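Local coordinates for peridinin-chlorophyll A protein (Amphidinium carterae, PDB 2C9E) that probably serves as a water-soluble light-harvesting antenna that captures blue-green light with peridinin and chlorophyll a, at residues 1-6 with 146-151; 223-228 with 284-289; 229-234 with 276-281. One frame throughout, in Å; residues are numbered along the deposited sequence.

How the interactions relate
From the N terminus, interaction 1 comes first: it lays the start of helix 2-18 against the end of helix 132-152 and so closes a loop of about 140 residues. Both others follow it in series, in the C-terminal half of the chain, with centres about 34 Å (interaction 2) and 33 Å (interaction 3) from that of interaction 1. Interaction 2 joins helix 215-231 to segment 284-289. Interaction 3 is nested inside the loop that interaction 2 closes, pairing the corner that follows helix 215-231 with the one that precedes helix 280-285. The two touch where Val-228 CG1 packs on Ala-278 CB (4.2 Å), and they share one peridinin.

Interaction 1: 1-6 with 146-151; sequences DAIADA and TSAVRD. Unlike the reference sequence in segment 1-6: Ala-2 (reference Gly). With PID (peridinin), chain F.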
loop_
_atom_site.group_PDB
_atom_site.type_symbol
_atom_site.label_atom_id
_atom_site.label_comp_id
_atom_site.label_asym_id
_atom_site.label_seq_id
_atom_site.Cartn_x
_atom_site.Cartn_y
_atom_site.Cartn_z
ATOM N N ASP A 1 -20.299 -5.032 21.127
ATOM C CA ASP A 1 -21.199 -5.593 20.079
ATOM C C ASP A 1 -20.617 -6.838 19.431
ATOM O O ASP A 1 -19.500 -7.256 19.755
ATOM C CB ASP A 1 -21.520 -4.545 18.991
ATOM C CG ASP A 1 -20.280 -4.014 18.279
ATOM O OD1 ASP A 1 -19.194 -4.624 18.432
ATOM O OD2 ASP A 1 -20.403 -2.983 17.560
ATOM N N ALA A 2 -21.379 -7.431 18.519
ATOM C CA ALA A 2 -20.951 -8.636 17.820
ATOM C C ALA A 2 -19.502 -8.570 17.255
ATOM O O ALA A 2 -18.714 -9.507 17.435
ATOM C CB ALA A 2 -21.956 -8.950 16.701
ATOM N N ILE A 3 -19.164 -7.463 16.591
ATOM C CA ILE A 3 -17.841 -7.277 15.978
ATOM C C ILE A 3 -16.782 -7.238 17.044
ATOM O O ILE A 3 -15.784 -7.972 16.990
ATOM C CB ILE A 3 -17.766 -5.960 15.155
ATOM C CG1 ILE A 3 -18.554 -6.119 13.846
ATOM C CG2 ILE A 3 -16.305 -5.567 14.877
ATOM C CD1 ILE A 3 -18.292 -4.994 12.850
ATOM N N ALA A 4 -17.022 -6.385 18.029
ATOM C CA ALA A 4 -16.094 -6.225 19.132
ATOM C C ALA A 4 -15.789 -7.581 19.783
ATOM O O ALA A 4 -14.629 -7.912 19.999
ATOM C CB ALA A 4 -16.676 -5.244 20.180
ATOM N N ASP A 5 -16.820 -8.374 20.063
ATOM C CA ASP A 5 -16.543 -9.647 20.708
ATOM C C ASP A 5 -15.846 -10.629 19.758
ATOM O O ASP A 5 -14.933 -11.347 20.156
ATOM C CB ASP A 5 -17.836 -10.309 21.258
ATOM C CG ASP A 5 -18.651 -9.384 22.194
ATOM O OD1 ASP A 5 -18.089 -8.449 22.832
ATOM O OD2 ASP A 5 -19.874 -9.611 22.282
ATOM N N ALA A 6 -16.276 -10.681 18.508
ATOM C CA ALA A 6 -15.643 -11.634 17.593
ATOM C C ALA A 6 -14.173 -11.227 17.341
ATOM O O ALA A 6 -13.272 -12.067 17.303
ATOM C CB ALA A 6 -16.421 -11.695 16.319
ATOM N N THR A 146 -15.697 -12.824 10.276
ATOM C CA THR A 146 -16.201 -12.376 8.989
ATOM C C THR A 146 -17.723 -12.312 9.024
ATOM O O THR A 146 -18.323 -11.425 8.397
ATOM C CB THR A 146 -15.713 -13.267 7.788
ATOM O OG1 THR A 146 -16.251 -14.587 7.880
ATOM C CG2 THR A 146 -14.180 -13.342 7.744
ATOM N N SER A 147 -18.358 -13.229 9.762
ATOM C CA SER A 147 -19.823 -13.216 9.845
ATOM C C SER A 147 -20.344 -12.041 10.643
ATOM O O SER A 147 -21.404 -11.499 10.315
ATOM C CB SER A 147 -20.354 -14.477 10.515
ATOM O OG SER A 147 -19.928 -15.628 9.825
ATOM N N ALA A 148 -19.622 -11.668 11.709
ATOM C CA ALA A 148 -20.048 -10.544 12.530
ATOM C C ALA A 148 -19.966 -9.328 11.655
ATOM O O ALA A 148 -20.890 -8.535 11.626
ATOM C CB ALA A 148 -19.141 -10.371 13.777
ATOM N N VAL A 149 -18.853 -9.199 10.926
ATOM C CA VAL A 149 -18.651 -8.078 10.005
ATOM C C VAL A 149 -19.687 -8.013 8.862
ATOM O O VAL A 149 -20.211 -6.944 8.542
ATOM C CB VAL A 149 -17.241 -8.130 9.409
ATOM C CG1 VAL A 149 -17.080 -7.049 8.382
ATOM C CG2 VAL A 149 -16.220 -7.981 10.540
ATOM N N ARG A 150 -19.955 -9.153 8.240
ATOM C CA ARG A 150 -20.929 -9.225 7.165
ATOM C C ARG A 150 -22.271 -8.767 7.752
ATOM O O ARG A 150 -22.898 -7.874 7.215
ATOM C CB ARG A 150 -21.063 -10.667 6.670
ATOM C CG ARG A 150 -22.035 -10.856 5.470
ATOM C CD ARG A 150 -22.483 -12.323 5.361
ATOM N NE ARG A 150 -23.083 -12.695 6.641
ATOM C CZ ARG A 150 -22.832 -13.825 7.292
ATOM N NH1 ARG A 150 -22.000 -14.712 6.750
ATOM N NH2 ARG A 150 -23.325 -14.012 8.527
ATOM N N ASP A 151 -22.694 -9.367 8.865
ATOM C CA ASP A 151 -23.961 -8.977 9.467
ATOM C C ASP A 151 -24.032 -7.460 9.690
ATOM O O ASP A 151 -25.063 -6.840 9.450
ATOM C CB ASP A 151 -24.199 -9.729 10.787
ATOM C CG ASP A 151 -24.505 -11.217 10.567
ATOM O OD1 ASP A 151 -24.865 -11.591 9.428
ATOM O OD2 ASP A 151 -24.401 -12.017 11.523
HETATM C C1 PID F . -16.329 -11.989 3.631
HETATM C C2 PID F . -17.678 -12.324 2.984
HETATM C C3 PID F . -18.287 -11.063 2.364
HETATM C C4 PID F . -18.515 -10.045 3.484
HETATM C C5 PID F . -17.211 -9.529 4.105
HETATM C C6 PID F . -16.118 -10.606 4.255
HETATM C C7 PID F . -15.189 -10.364 5.273
HETATM C C8 PID F . -13.798 -10.373 5.147
HETATM C C9 PID F . -12.895 -10.096 6.178
HETATM C C10 PID F . -13.182 -9.760 7.497
HETATM C C11 PID F . -11.569 -10.012 6.061
HETATM C C12 PID F . -11.031 -9.636 7.227
HETATM C C13 PID F . -9.669 -9.435 7.459
HETATM C C14 PID F . -9.065 -9.035 8.654
HETATM C C15 PID F . -7.677 -8.878 8.697
HETATM C C16 PID F . -6.932 -8.466 9.802
HETATM C C17 PID F . -5.545 -8.322 9.742
HETATM C C18 PID F . -4.800 -7.875 10.833
HETATM C C19 PID F . -3.418 -7.693 10.815
HETATM C C20 PID F . -2.777 -7.194 11.952
HETATM C C21 PID F . -1.413 -6.919 12.067
HETATM C C22 PID F . -0.916 -6.388 13.258
HETATM C C23 PID F . 0.345 -6.083 13.409
HETATM C C24 PID F . 1.597 -5.716 13.509
HETATM C C25 PID F . 2.081 -4.319 13.089
HETATM C C26 PID F . 3.172 -4.491 12.026
HETATM C C27 PID F . 4.284 -5.454 12.460
HETATM C C28 PID F . 3.736 -6.816 12.907
HETATM C C29 PID F . 2.676 -6.680 14.008
HETATM C C30 PID F . 6.068 -4.796 11.029
HETATM C C31 PID F . 7.042 -5.070 9.881
HETATM C CM1 PID F . -15.599 -13.207 4.202
HETATM C CM2 PID F . -17.590 -8.926 5.462
HETATM C CM3 PID F . -16.715 -8.395 3.205
HETATM C CM4 PID F . -9.907 -8.753 9.902
HETATM C CM5 PID F . -0.456 -7.155 10.893
HETATM C CM6 PID F . 0.951 -3.508 12.450
HETATM C CM7 PID F . 2.603 -3.544 14.302
HETATM C CM8 PID F . 2.073 -8.053 14.323
HETATM O O1 PID F . -15.522 -10.989 3.002
HETATM O O2 PID F . -19.547 -11.363 1.753
HETATM O O3 PID F . -14.302 -9.696 7.999
HETATM O O4 PID F . -12.019 -9.473 8.156
HETATM O O5 PID F . 3.263 -6.093 15.177
HETATM O O6 PID F . 5.098 -5.711 11.304
HETATM O O7 PID F . 6.210 -3.796 11.729
#
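Ile-3 carries CG1 beside its backbone N (chi1 -74°) and extends from there alongside helix 132-152, which brings CD1 to 4.2 Å from Val-149 CA and next to the CG2 methyl of that valine. Val-149 has CG1 anti to its backbone N (chi1 175°), where this methyl reaches to 3.5 Å from CM2 of peridinin, while CG2 lies between Ile-3 CD1 and O3 of the same pigment. The middle of the contact is a cluster of small groups. Ala-148 CB fits against the first turn of helix 2-18, 3.8 Å from Ala-2 O, 4.0 Å from Ile-3 CA and 4.0 Å from Ala-6 CB. Alanines here let the chains come close, with Ile-3 CA only 5.2 Å from Ala-148 CA. Just before that turn, Asp-1 OD1 accepts a hydrogen bond from Ala-4 N (2.8 Å) in an Asx motif and also makes a salt bridge to Arg-99 of helix 87-102. On the far side of helix 132-152, Thr-146 lines the same peridinin. The axes of the two short segments approach to 8.6 Å at 165°: a close antiparallel helix pair with alanines at its interface, in the all-helical, pigment-enclosing shell of peridinin-chlorophyll proteins.

Interaction 2: 223-228 with 284-289; sequences DKTLEV and KALLTA. With MG (magnesium ion), chain L; PID (peridinin), chain I.
Apolar contacts centre on Leu-286, whose forked end meets three residues of helix 215-231. CG stands beside the backbone N (chi1 -63°), which turns the fork toward that helix, CD2 onto Lys-224 and CD1 between Val-228 and the pigment. CD2 rests on Lys-224 CB at 3.7 Å; CD1 meets Val-228 CG2 at 3.9 Å, the two side chains reaching tip to tip. Thr-225 crosses Leu-286 at about a right angle, with OG1 3.9 Å from CD1. One turn of chain further on, the aliphatic stem of Lys-224 passes over Ala-289, CD lying 4.1 Å from that CB.

Pigment contacts continue the same surface, for Leu-286 CD1 is also 3.7 Å from C17 of the peridinin polyene. Leu-287 covers another part of this carotenoid, its CB 3.6 Å from C11, and Thr-225 turns its methyl to the branch methyl CM5. Helix 215-231 and segment 284-289 thus form part of the wall of the helical shell that encloses the pigments, with Leu-226, which points away from segment 284-289, touching chlorophyll a. An alanine in place of Leu-286 would probably open a gap beside the polyene and leave Val-228 CG2 and Lys-224 CB without their apolar partner.

The polar ends find partners on helix 215-231 itself. Lys-224 bends at its end, leading away from the leucine, to form a salt bridge with Asp-220, and Thr-225 OG1 is hydrogen-bonded to Gly-221 O.

Metal binding falls to Asp-223, whose carboxylate grips the magnesium ion with both oxygens, OD1 at 2.5 Å and OD2 at 2.6 Å. Ser-71 and Asp-75 of helix 60-77 share the ion, which therefore bridges that helix and helix 215-231, and Lys-78 NZ is hydrogen-bonded to OD2.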
loop_
_atom_site.group_PDB
_atom_site.type_symbol
_atom_site.label_atom_id
_atom_site.label_comp_id
_atom_site.label_asym_id
_atom_site.label_seq_id
_atom_site.Cartn_x
_atom_site.Cartn_y
_atom_site.Cartn_z
ATOM N N ASP A 223 5.951 3.419 9.520
ATOM C CA ASP A 223 5.243 4.215 10.493
ATOM C C ASP A 223 5.237 5.683 10.093
ATOM O O ASP A 223 4.188 6.324 10.136
ATOM C CB ASP A 223 5.885 4.055 11.868
ATOM C CG ASP A 223 5.008 4.587 12.953
ATOM O OD1 ASP A 223 3.802 4.716 12.659
ATOM O OD2 ASP A 223 5.491 4.865 14.075
ATOM N N LYS A 224 6.399 6.216 9.701
ATOM C CA LYS A 224 6.465 7.619 9.295
ATOM C C LYS A 224 5.606 7.865 8.084
ATOM O O LYS A 224 5.039 8.958 7.925
ATOM C CB LYS A 224 7.919 8.030 8.994
ATOM C CG LYS A 224 8.731 8.520 10.249
ATOM C CD LYS A 224 10.157 8.809 9.873
ATOM C CE LYS A 224 10.948 9.368 11.056
ATOM N NZ LYS A 224 10.844 8.474 12.279
ATOM N N THR A 225 5.526 6.857 7.205
ATOM C CA THR A 225 4.729 6.990 5.984
ATOM C C THR A 225 3.238 7.056 6.332
ATOM O O THR A 225 2.470 7.838 5.756
ATOM C CB THR A 225 5.036 5.788 5.038
ATOM O OG1 THR A 225 6.418 5.828 4.679
ATOM C CG2 THR A 225 4.244 5.850 3.764
ATOM N N LEU A 226 2.804 6.205 7.253
ATOM C CA LEU A 226 1.418 6.235 7.651
ATOM C C LEU A 226 1.130 7.598 8.314
ATOM O O LEU A 226 0.138 8.220 8.041
ATOM C CB LEU A 226 1.135 5.089 8.631
ATOM C CG LEU A 226 1.232 3.692 8.038
ATOM C CD1 LEU A 226 0.504 2.738 9.015
ATOM C CD2 LEU A 226 0.596 3.652 6.606
ATOM N N GLU A 227 2.045 8.026 9.176
ATOM C CA GLU A 227 1.985 9.289 9.919
ATOM C C GLU A 227 1.803 10.390 8.886
ATOM O O GLU A 227 0.880 11.189 9.010
ATOM C CB GLU A 227 3.296 9.427 10.738
ATOM C CG GLU A 227 3.513 10.683 11.609
ATOM C CD GLU A 227 4.999 10.839 12.117
ATOM O OE1 GLU A 227 5.642 9.832 12.535
ATOM O OE2 GLU A 227 5.525 11.974 12.115
ATOM N N VAL A 228 2.654 10.445 7.856
ATOM C CA VAL A 228 2.495 11.460 6.788
ATOM C C VAL A 228 1.128 11.342 6.101
ATOM O O VAL A 228 0.479 12.359 5.786
ATOM C CB VAL A 228 3.590 11.334 5.710
ATOM C CG1 VAL A 228 3.172 11.987 4.445
ATOM C CG2 VAL A 228 4.851 11.976 6.200
ATOM N N LYS A 284 8.833 15.398 3.249
ATOM C CA LYS A 284 10.203 15.522 2.807
ATOM C C LYS A 284 11.118 14.488 3.434
ATOM O O LYS A 284 11.970 13.892 2.751
ATOM C CB LYS A 284 10.776 16.878 3.160
ATOM C CG LYS A 284 12.046 17.160 2.377
ATOM C CD LYS A 284 12.777 18.366 2.955
ATOM C CE LYS A 284 13.925 18.856 2.072
ATOM N NZ LYS A 284 13.684 20.323 1.782
ATOM N N ALA A 285 10.940 14.302 4.739
ATOM C CA ALA A 285 11.755 13.382 5.506
ATOM C C ALA A 285 11.649 11.906 5.110
ATOM O O ALA A 285 12.526 11.136 5.444
ATOM C CB ALA A 285 11.460 13.548 7.031
ATOM N N LEU A 286 10.585 11.499 4.424
ATOM C CA LEU A 286 10.471 10.095 4.046
ATOM C C LEU A 286 11.636 9.687 3.131
ATOM O O LEU A 286 12.055 8.508 3.105
ATOM C CB LEU A 286 9.128 9.835 3.372
ATOM C CG LEU A 286 7.912 10.073 4.280
ATOM C CD1 LEU A 286 6.639 9.595 3.632
ATOM C CD2 LEU A 286 8.120 9.327 5.567
ATOM N N LEU A 287 12.185 10.666 2.414
ATOM C CA LEU A 287 13.299 10.390 1.547
ATOM C C LEU A 287 14.376 9.607 2.293
ATOM O O LEU A 287 14.993 8.687 1.724
ATOM C CB LEU A 287 13.877 11.693 0.986
ATOM C CG LEU A 287 14.924 11.673 -0.136
ATOM C CD1 LEU A 287 16.276 11.499 0.401
ATOM C CD2 LEU A 287 14.623 10.571 -1.110
ATOM N N THR A 288 14.610 9.918 3.564
ATOM C CA THR A 288 15.676 9.188 4.254
ATOM C C THR A 288 15.165 8.261 5.342
ATOM O O THR A 288 15.931 7.865 6.199
ATOM C CB THR A 288 16.702 10.128 4.901
ATOM O OG1 THR A 288 16.027 10.917 5.867
ATOM C CG2 THR A 288 17.347 11.055 3.869
ATOM N N ALA A 289 13.892 7.870 5.255
ATOM C CA ALA A 289 13.282 7.026 6.269
ATOM C C ALA A 289 13.436 5.543 6.099
ATOM O O ALA A 289 13.443 4.835 7.081
ATOM C CB ALA A 289 11.782 7.375 6.416
HETATM MG MG MG L . 3.187 5.642 14.920
HETATM C C1 PID I . 17.074 17.336 -1.885
HETATM C C2 PID I . 18.139 18.273 -2.460
HETATM C C3 PID I . 17.565 19.670 -2.697
HETATM C C4 PID I . 16.417 19.544 -3.702
HETATM C C5 PID I . 15.228 18.717 -3.201
HETATM C C6 PID I . 15.619 17.511 -2.330
HETATM C C7 PID I . 14.781 16.396 -2.431
HETATM C C8 PID I . 13.947 15.861 -1.447
HETATM C C9 PID I . 13.122 14.742 -1.613
HETATM C C10 PID I . 12.970 13.951 -2.750
HETATM C C11 PID I . 12.201 14.325 -0.744
HETATM C C12 PID I . 11.474 13.350 -1.295
HETATM C C13 PID I . 10.361 12.758 -0.699
HETATM C C14 PID I . 9.546 11.744 -1.209
HETATM C C15 PID I . 8.458 11.326 -0.444
HETATM C C16 PID I . 7.535 10.350 -0.823
HETATM C C17 PID I . 6.436 10.060 -0.014
HETATM C C18 PID I . 5.478 9.120 -0.386
HETATM C C19 PID I . 4.347 8.862 0.386
HETATM C C20 PID I . 3.398 7.927 -0.022
HETATM C C21 PID I . 2.223 7.630 0.667
HETATM C C22 PID I . 1.361 6.660 0.152
HETATM C C23 PID I . 0.218 6.285 0.667
HETATM C C24 PID I . -0.936 5.884 1.139
HETATM C C25 PID I . -2.288 6.491 0.722
HETATM C C26 PID I . -3.074 6.924 1.965
HETATM C C27 PID I . -3.167 5.819 3.029
HETATM C C28 PID I . -1.780 5.276 3.396
HETATM C C29 PID I . -0.999 4.761 2.179
HETATM C C30 PID I . -5.002 6.636 4.357
HETATM C C31 PID I . -5.485 7.300 5.647
HETATM C CM1 PID I . 17.602 15.943 -1.529
HETATM C CM2 PID I . 14.494 18.262 -4.464
HETATM C CM3 PID I . 14.293 19.626 -2.401
HETATM C CM4 PID I . 9.762 11.170 -2.616
HETATM C CM5 PID I . 1.893 8.356 1.975
HETATM C CM6 PID I . -2.105 7.717 -0.177
HETATM C CM7 PID I . -3.084 5.443 -0.062
HETATM C CM8 PID I . 0.396 4.315 2.629
HETATM O O1 PID I . 16.077 17.889 -1.021
HETATM O O2 PID I . 18.585 20.490 -3.278
HETATM O O3 PID I . 13.721 13.921 -3.723
HETATM O O4 PID I . 11.931 13.087 -2.556
HETATM O O5 PID I . -1.699 3.654 1.599
HETATM O O6 PID I . -3.664 6.399 4.253
HETATM O O7 PID I . -5.796 6.354 3.459
#

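Interaction 3: 229-234 with 276-281; sequences ALTMNQ and ATADPA. Unlike the reference sequence in segment 276-281: Asp-279 (reference His). With PID (peridinin), chain I.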
loop_
_atom_site.group_PDB
_atom_site.type_symbol
_atom_site.label_atom_id
_atom_site.label_comp_id
_atom_site.label_asym_id
_atom_site.label_seq_id
_atom_site.Cartn_x
_atom_site.Cartn_y
_atom_site.Cartn_z
ATOM N N ALA A 229 0.671 10.104 5.884
ATOM C CA ALA A 229 -0.599 9.915 5.232
ATOM C C ALA A 229 -1.737 10.506 6.076
ATOM O O ALA A 229 -2.686 11.058 5.533
ATOM C CB ALA A 229 -0.849 8.445 4.966
ATOM N N LEU A 230 -1.651 10.394 7.401
ATOM C CA LEU A 230 -2.741 10.930 8.231
ATOM C C LEU A 230 -2.841 12.465 8.195
ATOM O O LEU A 230 -3.883 13.006 8.517
ATOM C CB LEU A 230 -2.633 10.432 9.672
ATOM C CG LEU A 230 -3.316 9.130 10.159
ATOM C CD1 LEU A 230 -4.378 8.633 9.246
ATOM C CD2 LEU A 230 -2.281 8.097 10.392
ATOM N N THR A 231 -1.777 13.158 7.786
ATOM C CA THR A 231 -1.789 14.638 7.656
ATOM C C THR A 231 -2.320 15.077 6.285
ATOM O O THR A 231 -2.557 16.276 6.059
ATOM C CB THR A 231 -0.390 15.282 7.723
ATOM O OG1 THR A 231 0.346 14.886 6.562
ATOM C CG2 THR A 231 0.368 14.904 9.017
ATOM N N MET A 232 -2.466 14.144 5.346
ATOM C CA MET A 232 -2.989 14.518 4.039
ATOM C C MET A 232 -4.516 14.685 4.029
ATOM O O MET A 232 -5.235 14.074 4.824
ATOM C CB MET A 232 -2.642 13.472 2.965
ATOM C CG MET A 232 -1.163 13.249 2.776
ATOM S SD MET A 232 -0.808 11.911 1.619
ATOM C CE MET A 232 0.824 12.512 1.026
ATOM N N ASN A 233 -4.985 15.475 3.070
ATOM C CA ASN A 233 -6.399 15.703 2.863
ATOM C C ASN A 233 -6.984 14.436 2.249
ATOM O O ASN A 233 -6.631 14.051 1.133
ATOM C CB ASN A 233 -6.596 16.864 1.894
ATOM C CG ASN A 233 -8.057 17.260 1.756
ATOM O OD1 ASN A 233 -8.845 16.677 0.985
ATOM N ND2 ASN A 233 -8.432 18.262 2.522
ATOM N N GLN A 234 -7.908 13.801 2.962
ATOM C CA GLN A 234 -8.483 12.577 2.468
ATOM C C GLN A 234 -9.167 12.637 1.088
ATOM O O GLN A 234 -9.148 11.636 0.372
ATOM C CB GLN A 234 -9.424 11.957 3.528
ATOM C CG GLN A 234 -9.669 10.419 3.327
ATOM C CD GLN A 234 -8.414 9.566 3.574
ATOM O OE1 GLN A 234 -7.461 10.042 4.199
ATOM N NE2 GLN A 234 -8.420 8.295 3.101
ATOM N N ALA A 276 0.683 18.245 -1.728
ATOM C CA ALA A 276 0.620 19.621 -1.278
ATOM C C ALA A 276 -0.094 19.696 0.061
ATOM O O ALA A 276 0.184 20.578 0.865
ATOM C CB ALA A 276 -0.103 20.479 -2.314
ATOM N N THR A 277 -0.979 18.741 0.319
ATOM C CA THR A 277 -1.742 18.733 1.553
ATOM C C THR A 277 -1.122 18.042 2.772
ATOM O O THR A 277 -1.724 18.039 3.848
ATOM C CB THR A 277 -3.101 18.145 1.283
ATOM O OG1 THR A 277 -3.056 16.714 1.419
ATOM C CG2 THR A 277 -3.488 18.485 -0.139
ATOM N N ALA A 278 0.065 17.466 2.606
ATOM C CA ALA A 278 0.772 16.804 3.699
ATOM C C ALA A 278 1.641 17.748 4.533
ATOM O O ALA A 278 1.987 18.856 4.116
ATOM C CB ALA A 278 1.703 15.696 3.124
ATOM N N ASP A 279 2.044 17.281 5.705
ATOM C CA ASP A 279 2.971 18.049 6.511
ATOM C C ASP A 279 4.225 17.935 5.659
ATOM O O ASP A 279 4.679 16.840 5.402
ATOM C CB ASP A 279 3.219 17.354 7.829
ATOM C CG ASP A 279 4.230 18.058 8.666
ATOM O OD1 ASP A 279 5.371 18.256 8.188
ATOM O OD2 ASP A 279 3.878 18.402 9.815
ATOM N N PRO A 280 4.778 19.068 5.206
ATOM C CA PRO A 280 5.968 19.230 4.366
ATOM C C PRO A 280 7.271 18.660 4.899
ATOM O O PRO A 280 8.038 18.007 4.149
ATOM C CB PRO A 280 6.069 20.748 4.189
ATOM C CG PRO A 280 4.674 21.232 4.358
ATOM C CD PRO A 280 4.160 20.381 5.494
ATOM N N ALA A 281 7.559 18.923 6.176
ATOM C CA ALA A 281 8.803 18.428 6.741
ATOM C C ALA A 281 8.684 16.922 6.893
ATOM O O ALA A 281 9.642 16.203 6.636
ATOM C CB ALA A 281 9.144 19.105 8.130
HETATM C C1 PID I . 17.074 17.336 -1.885
HETATM C C2 PID I . 18.139 18.273 -2.460
HETATM C C3 PID I . 17.565 19.670 -2.697
HETATM C C4 PID I . 16.417 19.544 -3.702
HETATM C C5 PID I . 15.228 18.717 -3.201
HETATM C C6 PID I . 15.619 17.511 -2.330
HETATM C C7 PID I . 14.781 16.396 -2.431
HETATM C C8 PID I . 13.947 15.861 -1.447
HETATM C C9 PID I . 13.122 14.742 -1.613
HETATM C C10 PID I . 12.970 13.951 -2.750
HETATM C C11 PID I . 12.201 14.325 -0.744
HETATM C C12 PID I . 11.474 13.350 -1.295
HETATM C C13 PID I . 10.361 12.758 -0.699
HETATM C C14 PID I . 9.546 11.744 -1.209
HETATM C C15 PID I . 8.458 11.326 -0.444
HETATM C C16 PID I . 7.535 10.350 -0.823
HETATM C C17 PID I . 6.436 10.060 -0.014
HETATM C C18 PID I . 5.478 9.120 -0.386
HETATM C C19 PID I . 4.347 8.862 0.386
HETATM C C20 PID I . 3.398 7.927 -0.022
HETATM C C21 PID I . 2.223 7.630 0.667
HETATM C C22 PID I . 1.361 6.660 0.152
HETATM C C23 PID I . 0.218 6.285 0.667
HETATM C C24 PID I . -0.936 5.884 1.139
HETATM C C25 PID I . -2.288 6.491 0.722
HETATM C C26 PID I . -3.074 6.924 1.965
HETATM C C27 PID I . -3.167 5.819 3.029
HETATM C C28 PID I . -1.780 5.276 3.396
HETATM C C29 PID I . -0.999 4.761 2.179
HETATM C C30 PID I . -5.002 6.636 4.357
HETATM C C31 PID I . -5.485 7.300 5.647
HETATM C CM1 PID I . 17.602 15.943 -1.529
HETATM C CM2 PID I . 14.494 18.262 -4.464
HETATM C CM3 PID I . 14.293 19.626 -2.401
HETATM C CM4 PID I . 9.762 11.170 -2.616
HETATM C CM5 PID I . 1.893 8.356 1.975
HETATM C CM6 PID I . -2.105 7.717 -0.177
HETATM C CM7 PID I . -3.084 5.443 -0.062
HETATM C CM8 PID I . 0.396 4.315 2.629
HETATM O O1 PID I . 16.077 17.889 -1.021
HETATM O O2 PID I . 18.585 20.490 -3.278
HETATM O O3 PID I . 13.721 13.921 -3.723
HETATM O O4 PID I . 11.931 13.087 -2.556
HETATM O O5 PID I . -1.699 3.654 1.599
HETATM O O6 PID I . -3.664 6.399 4.253
HETATM O O7 PID I . -5.796 6.354 3.459
#
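Thr-277 OG1 is held from two sides: Asn-233 N donates to it across the segments at 2.8 Å, almost straight at 176°, and it is also bonded to Met-274 O one helical turn back. Thr-231 repeats the pattern in the reverse sense. Its OG1 accepts a hydrogen bond from Asp-279 N at 3.1 Å and is bonded to Val-228 O. In both threonines OG1 sits between the backbone N and the carbonyl carbon (chi1 67° in Thr-231), a placement that lets one hydroxyl reach back to its own helix and across to the other segment. The two bonds flank the closest pair of CA atoms, those of Met-232 and Ala-278, 4.4 Å apart. Here Thr-231 O and Thr-277 O lie 2.9 Å from each other, two acceptors whose mutual repulsion the flanking bonds presumably offset.

Apolar contact fills the inner side. Met-232 holds CG 3.8 Å from Ala-278 CB and extends so that CE also meets this methyl, at 3.9 Å; Phe-283 packs on both residues. Thr-231 CG2 lies against Asp-279 CB.

Past each crossing a new helix begins. Asn-233 caps the following one through weak bonds, and Asp-279 OD1 accepts a hydrogen bond from Lys-282 N. Next to Asn-233, Gln-234 NE2 donates to the acetate carbonyl O7 of peridinin at 3.3 Å, a long but straight bond (176°) that helps orient this end of the pigment. Two helix-loop-helix corners, each with a threonine closing one helix and an N-cap opening the next, pair here antiparallel about a local pseudo-twofold beside the peridinin pocket.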